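Local coordinates for PDZ domain protein (Parabacteroides distasonis, PDB 4L8N) that is of unknown function but combines PDZ domains at its two ends with a DUF4136 domain and binds magnesium, at residues E166-E169 and N170-K174; T60-V64 and D65-Q69; R158-E161 and T162-E166. All blocks are in the same frame, centred on the assembly; numbering follows the deposited sequence.

Contact 1 (E166-E169 and N170-K174); sequences ECIE and NELTK
Glu169 meets Thr173 one turn further along the same helix, and it is the glutamate's carbonyl oxygen, not its carboxylate, that makes the bonds. Glu169 O accepts from Thr173 N at 2.9 Å and from Thr173 OG1 at 2.8 Å, and the two donors reach it from opposite faces of the carbonyl plane, so two bonds grip one oxygen. The hydroxyl can do this because OG1 is wedged between the backbone N and the carbonyl carbon of Thr173 (chi1 55°), which turns it back to the preceding turn. The Glu169 side chain leaves another way, towards Phe148 and Phe150 of strand 147-150: CG is anti to the backbone N (chi1 -163°) and the chain runs out extended.

Asn170 sits over the previous turn. Its backbone N bonds to Glu166 O at 3.1 Å, while its side-chain CG comes within 3.3 Å of Glu166 O. The amide ND2 is also near that oxygen, but the angle is too poor for a bond, so the side chain only lies against the carbonyl.

Ile168 brings the apolar face. Its oxygen receives Leu172 N at 3.0 Å, nearly along the C=O axis (165°), and its CG2 touches Leu172 CD1 at 3.8 Å, the two side chains lying side by side and pointing the same way. Further along, Lys174 NZ forms a salt bridge to Glu171 OE2 at 2.9 Å.

Helix 158-175 belongs to a beta-alpha-beta unit with strands 147-150 and 178-179; Ile168 and Leu172 turn it onto strands 147-150 and 186-196, whereas Cys167 and Glu171 border helix 274-285 at Val282.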
loop_
_atom_site.group_PDB
_atom_site.type_symbol
_atom_site.label_atom_id
_atom_site.label_comp_id
_atom_site.label_asym_id
_atom_site.label_seq_id
_atom_site.Cartn_x
_atom_site.Cartn_y
_atom_site.Cartn_z
ATOM N N GLU A 166 21.706 5.253 -13.807
ATOM C CA GLU A 166 23.032 5.559 -13.265
ATOM C C GLU A 166 23.065 5.271 -11.754
ATOM O O GLU A 166 24.078 4.770 -11.269
ATOM C CB GLU A 166 23.415 7.016 -13.541
ATOM C CG GLU A 166 24.193 7.213 -14.829
ATOM C CD GLU A 166 24.498 8.654 -15.207
ATOM O OE1 GLU A 166 24.785 9.474 -14.302
ATOM O OE2 GLU A 166 24.474 8.955 -16.423
ATOM N N CYS A 167 21.949 5.561 -11.026
ATOM C CA CYS A 167 21.809 5.293 -9.590
ATOM C C CYS A 167 21.793 3.790 -9.336
ATOM O O CYS A 167 22.505 3.313 -8.439
ATOM C CB CYS A 167 20.552 5.952 -9.019
ATOM S SG CYS A 167 20.562 7.762 -9.064
ATOM N N ILE A 168 20.970 3.045 -10.113
ATOM C CA ILE A 168 20.858 1.593 -9.990
ATOM C C ILE A 168 22.191 0.951 -10.356
ATOM O O ILE A 168 22.636 0.047 -9.634
ATOM C CB ILE A 168 19.692 0.997 -10.818
ATOM C CG1 ILE A 168 18.369 1.706 -10.491
ATOM C CG2 ILE A 168 19.569 -0.540 -10.588
ATOM C CD1 ILE A 168 17.388 1.602 -11.573
ATOM N N GLU A 169 22.863 1.457 -11.414
ATOM C CA GLU A 169 24.159 0.922 -11.835
ATOM C C GLU A 169 25.190 1.032 -10.718
ATOM O O GLU A 169 25.877 0.055 -10.467
ATOM C CB GLU A 169 24.677 1.603 -13.109
ATOM C CG GLU A 169 25.774 0.813 -13.801
ATOM C CD GLU A 169 26.383 1.472 -15.021
ATOM O OE1 GLU A 169 25.624 2.075 -15.815
ATOM O OE2 GLU A 169 27.618 1.353 -15.200
ATOM N N ASN A 170 25.273 2.180 -10.029
ATOM C CA ASN A 170 26.204 2.360 -8.908
ATOM C C ASN A 170 25.881 1.401 -7.767
ATOM O O ASN A 170 26.801 0.798 -7.229
ATOM C CB ASN A 170 26.236 3.816 -8.375
ATOM C CG ASN A 170 26.781 4.857 -9.345
ATOM O OD1 ASN A 170 27.519 4.553 -10.304
ATOM N ND2 ASN A 170 26.435 6.129 -9.106
ATOM N N GLU A 171 24.590 1.225 -7.432
ATOM C CA GLU A 171 24.175 0.330 -6.346
ATOM C C GLU A 171 24.548 -1.117 -6.591
ATOM O O GLU A 171 25.063 -1.764 -5.680
ATOM C CB GLU A 171 22.661 0.416 -6.091
ATOM C CG GLU A 171 22.233 1.632 -5.296
ATOM C CD GLU A 171 23.148 2.080 -4.169
ATOM O OE1 GLU A 171 23.288 1.336 -3.170
ATOM O OE2 GLU A 171 23.715 3.190 -4.284
ATOM N N LEU A 172 24.296 -1.613 -7.818
ATOM C CA LEU A 172 24.513 -3.002 -8.219
ATOM C C LEU A 172 25.985 -3.307 -8.468
ATOM O O LEU A 172 26.435 -4.419 -8.156
ATOM C CB LEU A 172 23.671 -3.345 -9.468
ATOM C CG LEU A 172 22.134 -3.261 -9.342
ATOM C CD1 LEU A 172 21.461 -3.829 -10.600
ATOM C CD2 LEU A 172 21.625 -3.982 -8.120
ATOM N N THR A 173 26.754 -2.333 -9.016
ATOM C CA THR A 173 28.194 -2.567 -9.192
ATOM C C THR A 173 28.872 -2.588 -7.807
ATOM O O THR A 173 29.812 -3.342 -7.639
ATOM C CB THR A 173 28.862 -1.603 -10.183
ATOM O OG1 THR A 173 28.618 -0.252 -9.807
ATOM C CG2 THR A 173 28.423 -1.854 -11.617
ATOM N N LYS A 174 28.345 -1.839 -6.798
ATOM C CA LYS A 174 28.881 -1.861 -5.423
ATOM C C LYS A 174 28.635 -3.221 -4.751
ATOM O O LYS A 174 29.423 -3.641 -3.908
ATOM C CB LYS A 174 28.296 -0.742 -4.559
ATOM C CG LYS A 174 28.830 0.654 -4.874
ATOM C CD LYS A 174 28.336 1.696 -3.863
ATOM C CE LYS A 174 26.985 2.298 -4.184
ATOM N NZ LYS A 174 26.317 2.835 -2.968
#

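Contact 2 (T60-V64 and D65-Q69); sequences TEVSV and DEIPQ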
loop_
_atom_site.group_PDB
_atom_site.type_symbol
_atom_site.label_atom_id
_atom_site.label_comp_id
_atom_site.label_asym_id
_atom_site.label_seq_id
_atom_site.Cartn_x
_atom_site.Cartn_y
_atom_site.Cartn_z
ATOM N N THR A 60 25.447 -25.807 7.372
ATOM C CA THR A 60 24.295 -26.683 7.176
ATOM C C THR A 60 24.449 -27.945 8.057
ATOM O O THR A 60 23.473 -28.396 8.663
ATOM C CB THR A 60 24.118 -27.043 5.675
ATOM O OG1 THR A 60 25.252 -27.771 5.196
ATOM C CG2 THR A 60 23.870 -25.828 4.794
ATOM N N GLU A 61 25.694 -28.472 8.155
ATOM C CA GLU A 61 26.095 -29.684 8.887
ATOM C C GLU A 61 26.207 -29.467 10.420
ATOM O O GLU A 61 26.806 -30.291 11.117
ATOM C CB GLU A 61 27.447 -30.183 8.336
ATOM C CG GLU A 61 27.423 -30.541 6.855
ATOM C CD GLU A 61 28.733 -30.977 6.219
ATOM O OE1 GLU A 61 29.712 -31.257 6.955
ATOM O OE2 GLU A 61 28.770 -31.061 4.969
ATOM N N VAL A 62 25.609 -28.383 10.938
ATOM C CA VAL A 62 25.638 -27.985 12.348
ATOM C C VAL A 62 24.299 -27.300 12.700
ATOM O O VAL A 62 23.698 -26.662 11.836
ATOM C CB VAL A 62 26.879 -27.068 12.572
ATOM C CG1 VAL A 62 26.604 -25.886 13.504
ATOM C CG2 VAL A 62 28.086 -27.875 13.040
ATOM N N SER A 63 23.843 -27.437 13.960
ATOM C CA SER A 63 22.595 -26.834 14.433
ATOM C C SER A 63 22.679 -25.296 14.504
ATOM O O SER A 63 23.739 -24.737 14.789
ATOM C CB SER A 63 22.216 -27.394 15.803
ATOM O OG SER A 63 21.052 -26.780 16.333
ATOM N N VAL A 64 21.533 -24.636 14.278
ATOM C CA VAL A 64 21.340 -23.180 14.309
ATOM C C VAL A 64 21.722 -22.597 15.710
ATOM O O VAL A 64 22.312 -21.512 15.800
ATOM C CB VAL A 64 19.868 -22.854 13.913
ATOM C CG1 VAL A 64 19.483 -21.409 14.227
ATOM C CG2 VAL A 64 19.608 -23.166 12.437
ATOM N N ASP A 65 21.405 -23.344 16.783
ATOM C CA ASP A 65 21.657 -22.957 18.174
ATOM C C ASP A 65 23.143 -22.897 18.518
ATOM O O ASP A 65 23.507 -22.137 19.416
ATOM C CB ASP A 65 20.955 -23.929 19.136
ATOM C CG ASP A 65 19.457 -24.023 18.928
ATOM O OD1 ASP A 65 18.756 -23.008 19.169
ATOM O OD2 ASP A 65 18.984 -25.104 18.506
ATOM N N GLU A 66 23.997 -23.686 17.825
ATOM C CA GLU A 66 25.431 -23.717 18.121
ATOM C C GLU A 66 26.299 -22.874 17.143
ATOM O O GLU A 66 27.533 -22.919 17.252
ATOM C CB GLU A 66 25.971 -25.158 18.244
ATOM C CG GLU A 66 25.547 -26.140 17.165
ATOM C CD GLU A 66 25.903 -27.591 17.447
ATOM O OE1 GLU A 66 27.038 -27.853 17.912
ATOM O OE2 GLU A 66 25.055 -28.472 17.176
ATOM N N ILE A 67 25.670 -22.049 16.259
ATOM C CA ILE A 67 26.399 -21.156 15.349
ATOM C C ILE A 67 27.051 -20.008 16.159
ATOM O O ILE A 67 28.233 -19.771 15.917
ATOM C CB ILE A 67 25.542 -20.656 14.148
ATOM C CG1 ILE A 67 25.718 -21.618 12.961
ATOM C CG2 ILE A 67 25.871 -19.190 13.732
ATOM C CD1 ILE A 67 24.655 -21.554 11.932
ATOM N N PRO A 68 26.374 -19.314 17.127
ATOM C CA PRO A 68 27.056 -18.230 17.867
ATOM C C PRO A 68 28.309 -18.670 18.633
ATOM O O PRO A 68 29.270 -17.904 18.695
ATOM C CB PRO A 68 25.985 -17.726 18.844
ATOM C CG PRO A 68 24.971 -18.801 18.903
ATOM C CD PRO A 68 24.960 -19.415 17.545
ATOM N N GLN A 69 28.307 -19.896 19.201
ATOM C CA GLN A 69 29.440 -20.461 19.953
ATOM C C GLN A 69 30.593 -20.800 19.013
ATOM O O GLN A 69 31.750 -20.587 19.377
ATOM C CB GLN A 69 29.025 -21.720 20.754
ATOM C CG GLN A 69 28.151 -21.446 21.986
ATOM C CD GLN A 69 26.709 -21.113 21.648
ATOM O OE1 GLN A 69 26.078 -21.727 20.774
ATOM N NE2 GLN A 69 26.157 -20.117 22.334
#
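Ser63 O receives Glu66 N at 3.2 Å across a turn whose inner residues, Val64 and Asp65, have helical backbone angles, making a beta turn that leads straight into helix 67-71. The donor stands well above the carbonyl plane, 62° out of it, and a weak bond from Ile67 N to Val64 O, 3.4 Å, continues the winding. Pro68, which has no N-H to give, instead sets its CD against Val64 O at 3.8 Å, a place a helix can offer proline in its first turn.

The side chains gather round Ser63. Its OG, anti to the backbone N (chi1 177°), swings forward to Asp65 N at 3.5 Å, a weak bond in the manner of an ST turn. From the other side Glu66, at the N-cap position, folds back: CG occupies the crowded position between its backbone N and carbonyl carbon (chi1 46°), which lays it 3.3 Å from Ser63 O. The chain then extends alongside the serine until OE2 lies 3.3 Å from Ser63 CB. Val62 crosses this arm obliquely, with CG1 against Glu66 CG at 3.8 Å. Beyond the turn, Val64 reaches Ile18 of strand 8-18, and Ile67 and Pro68 rest on Tyr16; in PDZ domains a helix and strand placed like these usually flank the peptide groove.

The contact is thus a helix start at the surface, built from weak and modest polar bonds, in which the two acidic residues Asp65 and Glu66 stand at the amino end of the helix, where its dipole would probably favour negative charge.

Contact 3 (R158-E161 and T162-E166); sequences RKLE and TVINE
Arg158 and Thr162 are joined through the arginine's carbonyl. Thr162 N and Thr162 OG1 both bond to Arg158 O, the hydroxyl at 2.9 Å and the amide at 3.1 Å, from opposite faces of its plane. With OG1 anti to the carbonyl carbon and beside the backbone N (chi1 -63°), the hydroxyl leans back one turn, 35° out of the carbonyl plane. A valine in its place lacks that oxygen and would probably leave Arg158 O with the backbone amide as its sole donor from this turn, its hydroxyl partner gone.

Ile164 can be followed outward on the opposite, apolar side of the helix. CB stands 3.8 Å from Glu161 O. CG1 comes closer to the backbone, 3.4 Å from Leu160 O, the oxygen that also takes the isoleucine's own N-H at 3.1 Å in a nearly straight bond (173°). CD1, at the tip, fits against the end of the Leu160 side chain, 3.8 Å from Leu160 CD1 and equally near its CG. Both residues also lean on Tyr192 of strand 186-196.

The charged ends point elsewhere. Arg158 NH2 pairs with Glu155 in a salt bridge, while Glu161 directs OE2 to the Tyr192 hydroxyl and OE1 to Asp154 N, which ties the helix to the loop just before it. Glu161 O meanwhile accepts Asn165 N at 3.1 Å.

Val163 shows a local irregularity: its N-H bonds only weakly to both Lys159 O and Leu160 O. Overall this is the opening of an amphipathic helix, 158-175, the crossover helix of a beta-alpha-beta unit between strands 147-150 and 178-179, with its apolar side laid on the sheet.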
loop_
_atom_site.group_PDB
_atom_site.type_symbol
_atom_site.label_atom_id
_atom_site.label_comp_id
_atom_site.label_asym_id
_atom_site.label_seq_id
_atom_site.Cartn_x
_atom_site.Cartn_y
_atom_site.Cartn_z
ATOM N N ARG A 158 14.317 10.394 -21.788
ATOM C CA ARG A 158 15.744 10.033 -21.811
ATOM C C ARG A 158 16.524 10.625 -20.629
ATOM O O ARG A 158 17.239 9.881 -19.950
ATOM C CB ARG A 158 16.412 10.438 -23.140
ATOM C CG ARG A 158 17.940 10.333 -23.116
ATOM C CD ARG A 158 18.559 10.219 -24.493
ATOM N NE ARG A 158 18.376 8.891 -25.078
ATOM C CZ ARG A 158 19.150 7.842 -24.821
ATOM N NH1 ARG A 158 20.167 7.950 -23.972
ATOM N NH2 ARG A 158 18.911 6.674 -25.404
ATOM N N LYS A 159 16.387 11.943 -20.390
ATOM C CA LYS A 159 17.089 12.656 -19.321
ATOM C C LYS A 159 16.877 11.979 -17.951
ATOM O O LYS A 159 17.861 11.668 -17.276
ATOM C CB LYS A 159 16.661 14.140 -19.272
ATOM C CG LYS A 159 17.041 14.943 -20.522
ATOM C CD LYS A 159 16.668 16.423 -20.394
ATOM C CE LYS A 159 16.909 17.213 -21.662
ATOM N NZ LYS A 159 15.855 16.980 -22.689
ATOM N N LEU A 160 15.605 11.724 -17.575
ATOM C CA LEU A 160 15.199 11.104 -16.309
ATOM C C LEU A 160 15.672 9.642 -16.198
ATOM O O LEU A 160 16.294 9.291 -15.200
ATOM C CB LEU A 160 13.664 11.192 -16.146
ATOM C CG LEU A 160 12.990 10.334 -15.061
ATOM C CD1 LEU A 160 13.384 10.773 -13.644
ATOM C CD2 LEU A 160 11.503 10.371 -15.209
ATOM N N GLU A 161 15.383 8.808 -17.213
ATOM C CA GLU A 161 15.743 7.383 -17.243
ATOM C C GLU A 161 17.254 7.137 -17.136
ATOM O O GLU A 161 17.661 6.122 -16.574
ATOM C CB GLU A 161 15.192 6.706 -18.497
ATOM C CG GLU A 161 13.685 6.514 -18.428
ATOM C CD GLU A 161 13.065 5.536 -19.405
ATOM O OE1 GLU A 161 13.770 4.612 -19.872
ATOM O OE2 GLU A 161 11.843 5.658 -19.647
ATOM N N THR A 162 18.073 8.076 -17.635
ATOM C CA THR A 162 19.526 7.991 -17.567
ATOM C C THR A 162 19.975 8.203 -16.122
ATOM O O THR A 162 20.882 7.498 -15.675
ATOM C CB THR A 162 20.165 8.973 -18.548
ATOM O OG1 THR A 162 19.772 8.570 -19.855
ATOM C CG2 THR A 162 21.688 8.993 -18.467
ATOM N N VAL A 163 19.323 9.132 -15.388
ATOM C CA VAL A 163 19.644 9.430 -13.979
ATOM C C VAL A 163 19.326 8.203 -13.133
ATOM O O VAL A 163 20.203 7.733 -12.406
ATOM C CB VAL A 163 18.928 10.707 -13.456
ATOM C CG1 VAL A 163 19.128 10.887 -11.947
ATOM C CG2 VAL A 163 19.409 11.940 -14.213
ATOM N N ILE A 164 18.095 7.675 -13.264
ATOM C CA ILE A 164 17.607 6.477 -12.576
ATOM C C ILE A 164 18.597 5.302 -12.780
ATOM O O ILE A 164 19.120 4.775 -11.805
ATOM C CB ILE A 164 16.162 6.099 -13.050
ATOM C CG1 ILE A 164 15.133 7.209 -12.728
ATOM C CG2 ILE A 164 15.722 4.758 -12.441
ATOM C CD1 ILE A 164 13.719 6.994 -13.372
ATOM N N ASN A 165 18.882 4.936 -14.032
ATOM C CA ASN A 165 19.770 3.824 -14.378
ATOM C C ASN A 165 21.213 4.015 -13.859
ATOM O O ASN A 165 21.851 3.038 -13.477
ATOM C CB ASN A 165 19.757 3.586 -15.885
ATOM C CG ASN A 165 18.439 3.083 -16.438
ATOM O OD1 ASN A 165 17.532 2.643 -15.714
ATOM N ND2 ASN A 165 18.340 3.048 -17.752
ATOM N N GLU A 166 21.706 5.253 -13.807
ATOM C CA GLU A 166 23.032 5.559 -13.265
ATOM C C GLU A 166 23.065 5.271 -11.754
ATOM O O GLU A 166 24.078 4.770 -11.269
ATOM C CB GLU A 166 23.415 7.016 -13.541
ATOM C CG GLU A 166 24.193 7.213 -14.829
ATOM C CD GLU A 166 24.498 8.654 -15.207
ATOM O OE1 GLU A 166 24.785 9.474 -14.302
ATOM O OE2 GLU A 166 24.474 8.955 -16.423
#

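Contacts 1 and 3 are successive parts of helix 158-175, sharing Glu166, their centres 12 Å apart. Both are partly buried, and both use a threonine hydroxyl to double the bond on a carbonyl one turn back and an isoleucine-leucine pair facing the sheet. They differ in their charges: contact 1 closes a salt bridge within its own residues, contact 3 sends its charged ends to the loop and strand nearby. Contact 2 belongs to the N-terminal PDZ domain, about 24 Å from contact 1 between nearest atoms. It is a surface turn with weaker bonds, whose acidic residues crowd a helix start, where the other two rest mainly on i to i-4 helical bonds, with one weak spot at Val163.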